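Local atomic coordinates of gamma tubulin complex adapter mto2 (Schizosaccharomyces pombe, PDB entry 6GDJ), a protein that acts with Mto1 to recruit the gamma-tubulin complex to interphase and equatorial microtubule-organising centres and so promotes nucleation of at least a subset of cytoplasmic microtubules. Residues P5-L16 against C52-V63. Sequence-based numbering, arbitrary orientation.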
ATOM      1  N   PRO A   5      -2.498 -13.586  -8.307  1.00 25.60           N
ATOM      2  CA  PRO A   5      -2.425 -12.355  -7.501  1.00 24.16           C
ATOM      3  C   PRO A   5      -1.608 -11.218  -8.157  1.00 22.35           C
ATOM      4  O   PRO A   5      -1.998 -10.057  -8.054  1.00 24.19           O
ATOM      5  CB  PRO A   5      -1.785 -12.838  -6.200  1.00 28.99           C
ATOM      6  CG  PRO A   5      -2.236 -14.234  -6.100  1.00 35.19           C
ATOM      7  CD  PRO A   5      -2.172 -14.773  -7.494  1.00 34.36           C
ATOM      8  N   LEU A   6      -0.496 -11.556  -8.791  1.00 21.93           N
ATOM      9  CA  LEU A   6       0.299 -10.570  -9.509  1.00 23.22           C
ATOM     10  C   LEU A   6      -0.521  -9.782 -10.535  1.00 22.73           C
ATOM     11  O   LEU A   6      -0.482  -8.538 -10.585  1.00 22.32           O
ATOM     12  CB  LEU A   6       1.449 -11.276 -10.180  1.00 27.91           C
ATOM     13  CG  LEU A   6       2.276 -10.505 -11.181  1.00 31.09           C
ATOM     14  CD1 LEU A   6       2.892  -9.371 -10.446  1.00 32.99           C
ATOM     15  CD2 LEU A   6       3.362 -11.430 -11.776  1.00 39.25           C
ATOM     16  N   SER A   7      -1.294 -10.516 -11.341  1.00 22.00           N
ATOM     17  CA  SER A   7      -2.185  -9.886 -12.307  1.00 21.77           C
ATOM     18  C   SER A   7      -3.283  -9.038 -11.761  1.00 20.21           C
ATOM     19  O   SER A   7      -3.549  -7.972 -12.281  1.00 21.90           O
ATOM     20  CB  SER A   7      -2.787 -10.960 -13.197  1.00 30.10           C
ATOM     21  OG  SER A   7      -1.699 -11.628 -13.736  1.00 40.47           O
ATOM     22  N   THR A   8      -3.873  -9.452 -10.646  1.00 20.89           N
ATOM     23  CA  THR A   8      -4.920  -8.660  -9.963  1.00 20.52           C
ATOM     24  C   THR A   8      -4.369  -7.321  -9.481  1.00 18.11           C
ATOM     25  O   THR A   8      -4.999  -6.303  -9.619  1.00 18.63           O
ATOM     26  CB  THR A   8      -5.638  -9.422  -8.825  1.00 24.67           C
ATOM     27  OG1 THR A   8      -4.814  -9.673  -7.720  1.00 35.06           O
ATOM     28  CG2 THR A   8      -6.144 -10.712  -9.389  1.00 24.74           C
ATOM     29  N   MET A   9      -3.147  -7.402  -8.973  1.00 19.26           N
ATOM     30  CA  MET A   9      -2.463  -6.220  -8.466  1.00 17.26           C
ATOM     31  C   MET A   9      -2.080  -5.241  -9.626  1.00 17.14           C
ATOM     32  O   MET A   9      -2.361  -4.042  -9.535  1.00 16.70           O
ATOM     33  CB  MET A   9      -1.220  -6.643  -7.686  1.00 16.93           C
ATOM     34  CG  MET A   9      -0.382  -5.505  -7.185  1.00 17.12           C
ATOM     35  SD  MET A   9       1.099  -6.078  -6.264  1.00 17.58           S
ATOM     36  CE  MET A   9       2.044  -6.844  -7.567  1.00 17.97           C
ATOM     37  N   GLN A  10      -1.533  -5.822 -10.711  1.00 18.07           N
ATOM     38  CA  GLN A  10      -1.153  -4.998 -11.858  1.00 17.87           C
ATOM     39  C   GLN A  10      -2.393  -4.311 -12.412  1.00 16.64           C
ATOM     40  O   GLN A  10      -2.375  -3.108 -12.708  1.00 16.58           O
ATOM     41  CB  GLN A  10      -0.477  -5.896 -12.929  1.00 23.73           C
ATOM     42  CG  GLN A  10      -0.143  -5.305 -14.258  1.00 33.53           C
ATOM     43  N   THR A  11      -3.496  -5.047 -12.625  1.00 17.09           N
ATOM     44  CA  THR A  11      -4.704  -4.420 -13.190  1.00 18.68           C
ATOM     45  C   THR A  11      -5.248  -3.300 -12.306  1.00 15.43           C
ATOM     46  O   THR A  11      -5.634  -2.233 -12.743  1.00 16.61           O
ATOM     47  CB  THR A  11      -5.763  -5.497 -13.441  1.00 19.18           C
ATOM     48  OG1 THR A  11      -5.249  -6.393 -14.431  1.00 20.26           O
ATOM     49  CG2 THR A  11      -7.110  -4.879 -13.903  1.00 20.12           C
ATOM     50  N   ALA A  12      -5.280  -3.572 -10.974  1.00 15.94           N
ATOM     51  CA  ALA A  12      -5.768  -2.586 -10.063  1.00 15.71           C
ATOM     52  C   ALA A  12      -4.924  -1.311 -10.026  1.00 15.20           C
ATOM     53  O   ALA A  12      -5.498  -0.215  -9.986  1.00 15.66           O
ATOM     54  CB  ALA A  12      -5.865  -3.185  -8.651  1.00 16.06           C
ATOM     55  N   LEU A  13      -3.601  -1.456 -10.125  1.00 15.04           N
ATOM     56  CA  LEU A  13      -2.739  -0.269 -10.199  1.00 16.07           C
ATOM     57  C   LEU A  13      -2.964   0.508 -11.488  1.00 16.47           C
ATOM     58  O   LEU A  13      -3.057   1.717 -11.479  1.00 16.09           O
ATOM     59  CB  LEU A  13      -1.305  -0.672 -10.089  1.00 17.80           C
ATOM     60  CG  LEU A  13      -0.285   0.450 -10.273  1.00 18.08           C
ATOM     61  CD1 LEU A  13      -0.521   1.576  -9.291  1.00 19.40           C
ATOM     62  CD2 LEU A  13       1.089  -0.139 -10.210  1.00 20.07           C
ATOM     63  N   MET A  14      -3.097  -0.226 -12.586  1.00 15.92           N
ATOM     64  CA  MET A  14      -3.340   0.446 -13.857  1.00 16.62           C
ATOM     65  C   MET A  14      -4.642   1.253 -13.803  1.00 17.20           C
ATOM     66  O   MET A  14      -4.727   2.369 -14.332  1.00 18.10           O
ATOM     67  CB  MET A  14      -3.359  -0.597 -14.968  1.00 16.04           C
ATOM     68  CG  MET A  14      -1.985  -1.131 -15.281  1.00 19.31           C
ATOM     69  SD  MET A  14      -1.908  -2.458 -16.494  1.00 25.32           S
ATOM     70  CE  MET A  14      -2.308  -1.539 -17.915  1.00 30.13           C
ATOM     71  N   ARG A  15      -5.703   0.666 -13.188  1.00 16.37           N
ATOM     72  CA  ARG A  15      -6.919   1.387 -12.997  1.00 15.82           C
ATOM     73  C   ARG A  15      -6.709   2.652 -12.123  1.00 15.68           C
ATOM     74  O   ARG A  15      -7.193   3.724 -12.444  1.00 16.94           O
ATOM     75  CB  ARG A  15      -8.014   0.490 -12.502  1.00 16.12           C
ATOM     76  CG  ARG A  15      -8.424  -0.556 -13.510  1.00 18.45           C
ATOM     77  CD  ARG A  15      -9.464  -1.509 -12.906  1.00 19.00           C
ATOM     78  NE  ARG A  15     -10.732  -0.859 -12.629  1.00 19.70           N
ATOM     79  CZ  ARG A  15     -11.622  -1.304 -11.728  1.00 19.93           C
ATOM     80  NH1 ARG A  15     -11.428  -2.436 -11.107  1.00 19.73           N
ATOM     81  NH2 ARG A  15     -12.691  -0.620 -11.501  1.00 21.74           N
ATOM     82  N   LEU A  16      -6.020   2.478 -10.982  1.00 16.31           N
ATOM     83  CA  LEU A  16      -5.786   3.631 -10.110  1.00 15.68           C
ATOM     84  C   LEU A  16      -5.087   4.771 -10.825  1.00 16.28           C
ATOM     85  O   LEU A  16      -5.475   5.896 -10.647  1.00 16.22           O
ATOM     86  CB  LEU A  16      -4.930   3.160  -8.945  1.00 16.94           C
ATOM     87  CG  LEU A  16      -4.502   4.260  -7.968  1.00 17.53           C
ATOM     88  CD1 LEU A  16      -5.712   5.004  -7.422  1.00 19.27           C
ATOM     89  CD2 LEU A  16      -3.563   3.685  -6.890  1.00 19.06           C
ATOM     90  N   CYS A  52       0.316  -9.285  -2.546  1.00 16.46           N
ATOM     91  CA  CYS A  52      -0.194  -8.790  -3.811  1.00 16.92           C
ATOM     92  C   CYS A  52      -1.689  -8.566  -3.788  1.00 17.40           C
ATOM     93  O   CYS A  52      -2.176  -7.570  -4.280  1.00 17.14           O
ATOM     94  CB  CYS A  52       0.138  -9.762  -4.945  1.00 18.73           C
ATOM     95  SG  CYS A  52       1.916  -9.869  -5.374  1.00 20.92           S
ATOM     96  N   ARG A  53      -2.453  -9.504  -3.174  1.00 17.55           N
ATOM     97  CA  ARG A  53      -3.890  -9.294  -3.038  1.00 19.39           C
ATOM     98  C   ARG A  53      -4.219  -8.064  -2.210  1.00 17.95           C
ATOM     99  O   ARG A  53      -5.127  -7.290  -2.567  1.00 18.63           O
ATOM    100  CB  ARG A  53      -4.584 -10.547  -2.411  1.00 20.89           C
ATOM    101  CG  ARG A  53      -4.610 -11.752  -3.343  1.00 26.23           C
ATOM    102  CD  ARG A  53      -5.609 -12.799  -2.822  1.00 32.60           C
ATOM    103  NE  ARG A  53      -5.024 -13.380  -1.622  1.00 43.71           N
ATOM    104  CZ  ARG A  53      -4.175 -14.414  -1.577  1.00 39.82           C
ATOM    105  NH1 ARG A  53      -3.835 -15.102  -2.665  1.00 53.32           N
ATOM    106  NH2 ARG A  53      -3.701 -14.767  -0.400  1.00 45.87           N
ATOM    107  N   SER A  54      -3.426  -7.828  -1.126  1.00 17.93           N
ATOM    108  CA  SER A  54      -3.649  -6.651  -0.336  1.00 15.56           C
ATOM    109  C   SER A  54      -3.343  -5.322  -1.068  1.00 16.11           C
ATOM    110  O   SER A  54      -4.071  -4.386  -0.922  1.00 15.57           O
ATOM    111  CB  SER A  54      -2.939  -6.693   0.976  1.00 19.28           C
ATOM    112  OG  SER A  54      -1.565  -6.596   0.849  1.00 25.01           O
ATOM    113  N   LEU A  55      -2.310  -5.317  -1.914  1.00 15.82           N
ATOM    114  CA  LEU A  55      -2.052  -4.144  -2.679  1.00 15.61           C
ATOM    115  C   LEU A  55      -3.048  -3.911  -3.751  1.00 16.05           C
ATOM    116  O   LEU A  55      -3.432  -2.771  -3.990  1.00 16.10           O
ATOM    117  CB  LEU A  55      -0.626  -4.228  -3.204  1.00 15.16           C
ATOM    118  CG  LEU A  55       0.509  -4.130  -2.189  1.00 16.07           C
ATOM    119  CD1 LEU A  55       1.906  -4.413  -2.779  1.00 17.23           C
ATOM    120  CD2 LEU A  55       0.453  -2.792  -1.458  1.00 17.42           C
ATOM    121  N   ALA A  56      -3.561  -5.004  -4.334  1.00 16.26           N
ATOM    122  CA  ALA A  56      -4.671  -4.847  -5.309  1.00 17.42           C
ATOM    123  C   ALA A  56      -5.876  -4.192  -4.642  1.00 16.11           C
ATOM    124  O   ALA A  56      -6.472  -3.262  -5.112  1.00 16.69           O
ATOM    125  CB  ALA A  56      -5.079  -6.183  -5.864  1.00 18.58           C
ATOM    126  N   GLU A  57      -6.214  -4.698  -3.452  1.00 16.88           N
ATOM    127  CA  GLU A  57      -7.334  -4.152  -2.707  1.00 17.79           C
ATOM    128  C   GLU A  57      -7.155  -2.671  -2.285  1.00 14.72           C
ATOM    129  O   GLU A  57      -8.089  -1.884  -2.277  1.00 16.75           O
ATOM    130  CB  GLU A  57      -7.668  -5.039  -1.468  1.00 18.24           C
ATOM    131  CG  GLU A  57      -8.066  -6.452  -1.748  1.00 22.26           C
ATOM    132  N   LEU A  58      -5.901  -2.316  -1.953  1.00 15.85           N
ATOM    133  CA  LEU A  58      -5.609  -0.943  -1.631  1.00 17.37           C
ATOM    134  C   LEU A  58      -5.877  -0.017  -2.850  1.00 15.08           C
ATOM    135  O   LEU A  58      -6.510   1.026  -2.747  1.00 16.34           O
ATOM    136  CB  LEU A  58      -4.147  -0.840  -1.221  1.00 17.54           C
ATOM    137  CG  LEU A  58      -3.709   0.616  -1.028  1.00 22.82           C
ATOM    138  CD1 LEU A  58      -4.506   1.409  -0.050  1.00 21.40           C
ATOM    139  CD2 LEU A  58      -2.258   0.603  -0.673  1.00 29.30           C
ATOM    140  N   CYS A  59      -5.377  -0.472  -3.990  1.00 15.90           N
ATOM    141  CA  CYS A  59      -5.552   0.286  -5.237  1.00 16.52           C
ATOM    142  C   CYS A  59      -7.030   0.443  -5.549  1.00 16.42           C
ATOM    143  O   CYS A  59      -7.475   1.506  -5.928  1.00 16.85           O
ATOM    144  CB  CYS A  59      -4.830  -0.407  -6.384  1.00 16.18           C
ATOM    145  SG  CYS A  59      -3.031  -0.231  -6.345  1.00 18.16           S
ATOM    146  N   LEU A  60      -7.779  -0.636  -5.366  1.00 17.34           N
ATOM    147  CA  LEU A  60      -9.224  -0.563  -5.631  1.00 17.83           C
ATOM    148  C   LEU A  60      -9.997   0.315  -4.638  1.00 16.41           C
ATOM    149  O   LEU A  60     -10.958   0.991  -4.947  1.00 18.01           O
ATOM    150  CB  LEU A  60      -9.817  -1.962  -5.703  1.00 17.83           C
ATOM    151  CG  LEU A  60      -9.326  -2.848  -6.873  1.00 21.51           C
ATOM    152  CD1 LEU A  60     -10.017  -4.214  -6.804  1.00 24.77           C
ATOM    153  CD2 LEU A  60      -9.478  -2.102  -8.188  1.00 22.75           C
ATOM    154  N   GLY A  61      -9.504   0.372  -3.380  1.00 17.47           N
ATOM    155  CA  GLY A  61     -10.127   1.238  -2.415  1.00 17.74           C
ATOM    156  C   GLY A  61      -9.842   2.680  -2.717  1.00 17.00           C
ATOM    157  O   GLY A  61     -10.714   3.512  -2.597  1.00 18.29           O
ATOM    158  N   LEU A  62      -8.597   2.954  -3.203  1.00 17.64           N
ATOM    159  CA  LEU A  62      -8.274   4.316  -3.672  1.00 18.55           C
ATOM    160  C   LEU A  62      -9.082   4.741  -4.914  1.00 18.09           C
ATOM    161  O   LEU A  62      -9.570   5.852  -5.001  1.00 19.78           O
ATOM    162  CB  LEU A  62      -6.767   4.454  -3.951  1.00 18.93           C
ATOM    163  CG  LEU A  62      -5.880   4.353  -2.709  1.00 18.39           C
ATOM    164  CD1 LEU A  62      -4.463   4.124  -3.127  1.00 17.69           C
ATOM    165  CD2 LEU A  62      -6.038   5.618  -1.860  1.00 18.68           C
ATOM    166  N   VAL A  63      -9.350   3.768  -5.774  1.00 17.27           N
ATOM    167  CA  VAL A  63     -10.254   4.000  -6.923  1.00 18.30           C
ATOM    168  C   VAL A  63     -11.672   4.337  -6.437  1.00 18.79           C
ATOM    169  O   VAL A  63     -12.271   5.287  -6.872  1.00 19.30           O
ATOM    170  CB  VAL A  63     -10.291   2.762  -7.872  1.00 16.39           C
ATOM    171  CG1 VAL A  63     -11.510   2.798  -8.785  1.00 18.20           C
ATOM    172  CG2 VAL A  63      -8.999   2.626  -8.650  1.00 17.58           C
TER
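Met-9 extends from helix 5-16 into the space between Cys-52 and Leu-55, which are about a turn apart, and lies alongside Leu-55 with both side chains running the same way. Its chain leaves with CG opposite the backbone N (chi1 176°) and stays extended until a bend at chi3 (67°) turns the methyl back, so that SD sits 3.9 Å from Leu-55 CD1 while CE rests 3.7 Å from Cys-52 SG. With an alanine at Met-9, Cys-52 SG and Leu-55 CD1 would probably lose the partner they share, and a gap would open between the helices. Small residues let the backbones come close: Ala-56 CB lies 3.7 Å from Met-9 CA, and Ala-12 CB lies 3.6 Å from Ala-56 O and also meets Cys-59 CB. Cys-59 SG, turned beside its own backbone N, lies against Leu-13 CA and comes within 4.0 Å of Leu-16 CD2. Leu-16 lies slantwise across Leu-62, CD1 3.7 Å from Leu-62 CB and CD2 on Leu-62 CD1, as Val-63 CG2 presses on its CA. At the outer border, Leu-60 CD2 touches Ala-12 CB and the Arg-15 guanidinium. Pro-5 packs its CB on Cys-52 CB and lies alongside Arg-53, the two pointing the same way. Thr-8 OG1 turns back to Pro-5 O (2.9 Å), which also accepts from Met-9 N on the same face of its carbonyl plane. Helix 23-42 adjoins both cysteines, through Val-40 at Cys-52 and Val-29 at Cys-59, while Leu-58 and Leu-62 pack on the second subunit. The axes of segments 5-16 and 52-63 approach to 7.9 Å and cross at 20°, nearly parallel, forming one apolar layer of the all-helical, three-helix protomer of the Mto2 twin-cysteine dimerisation domain.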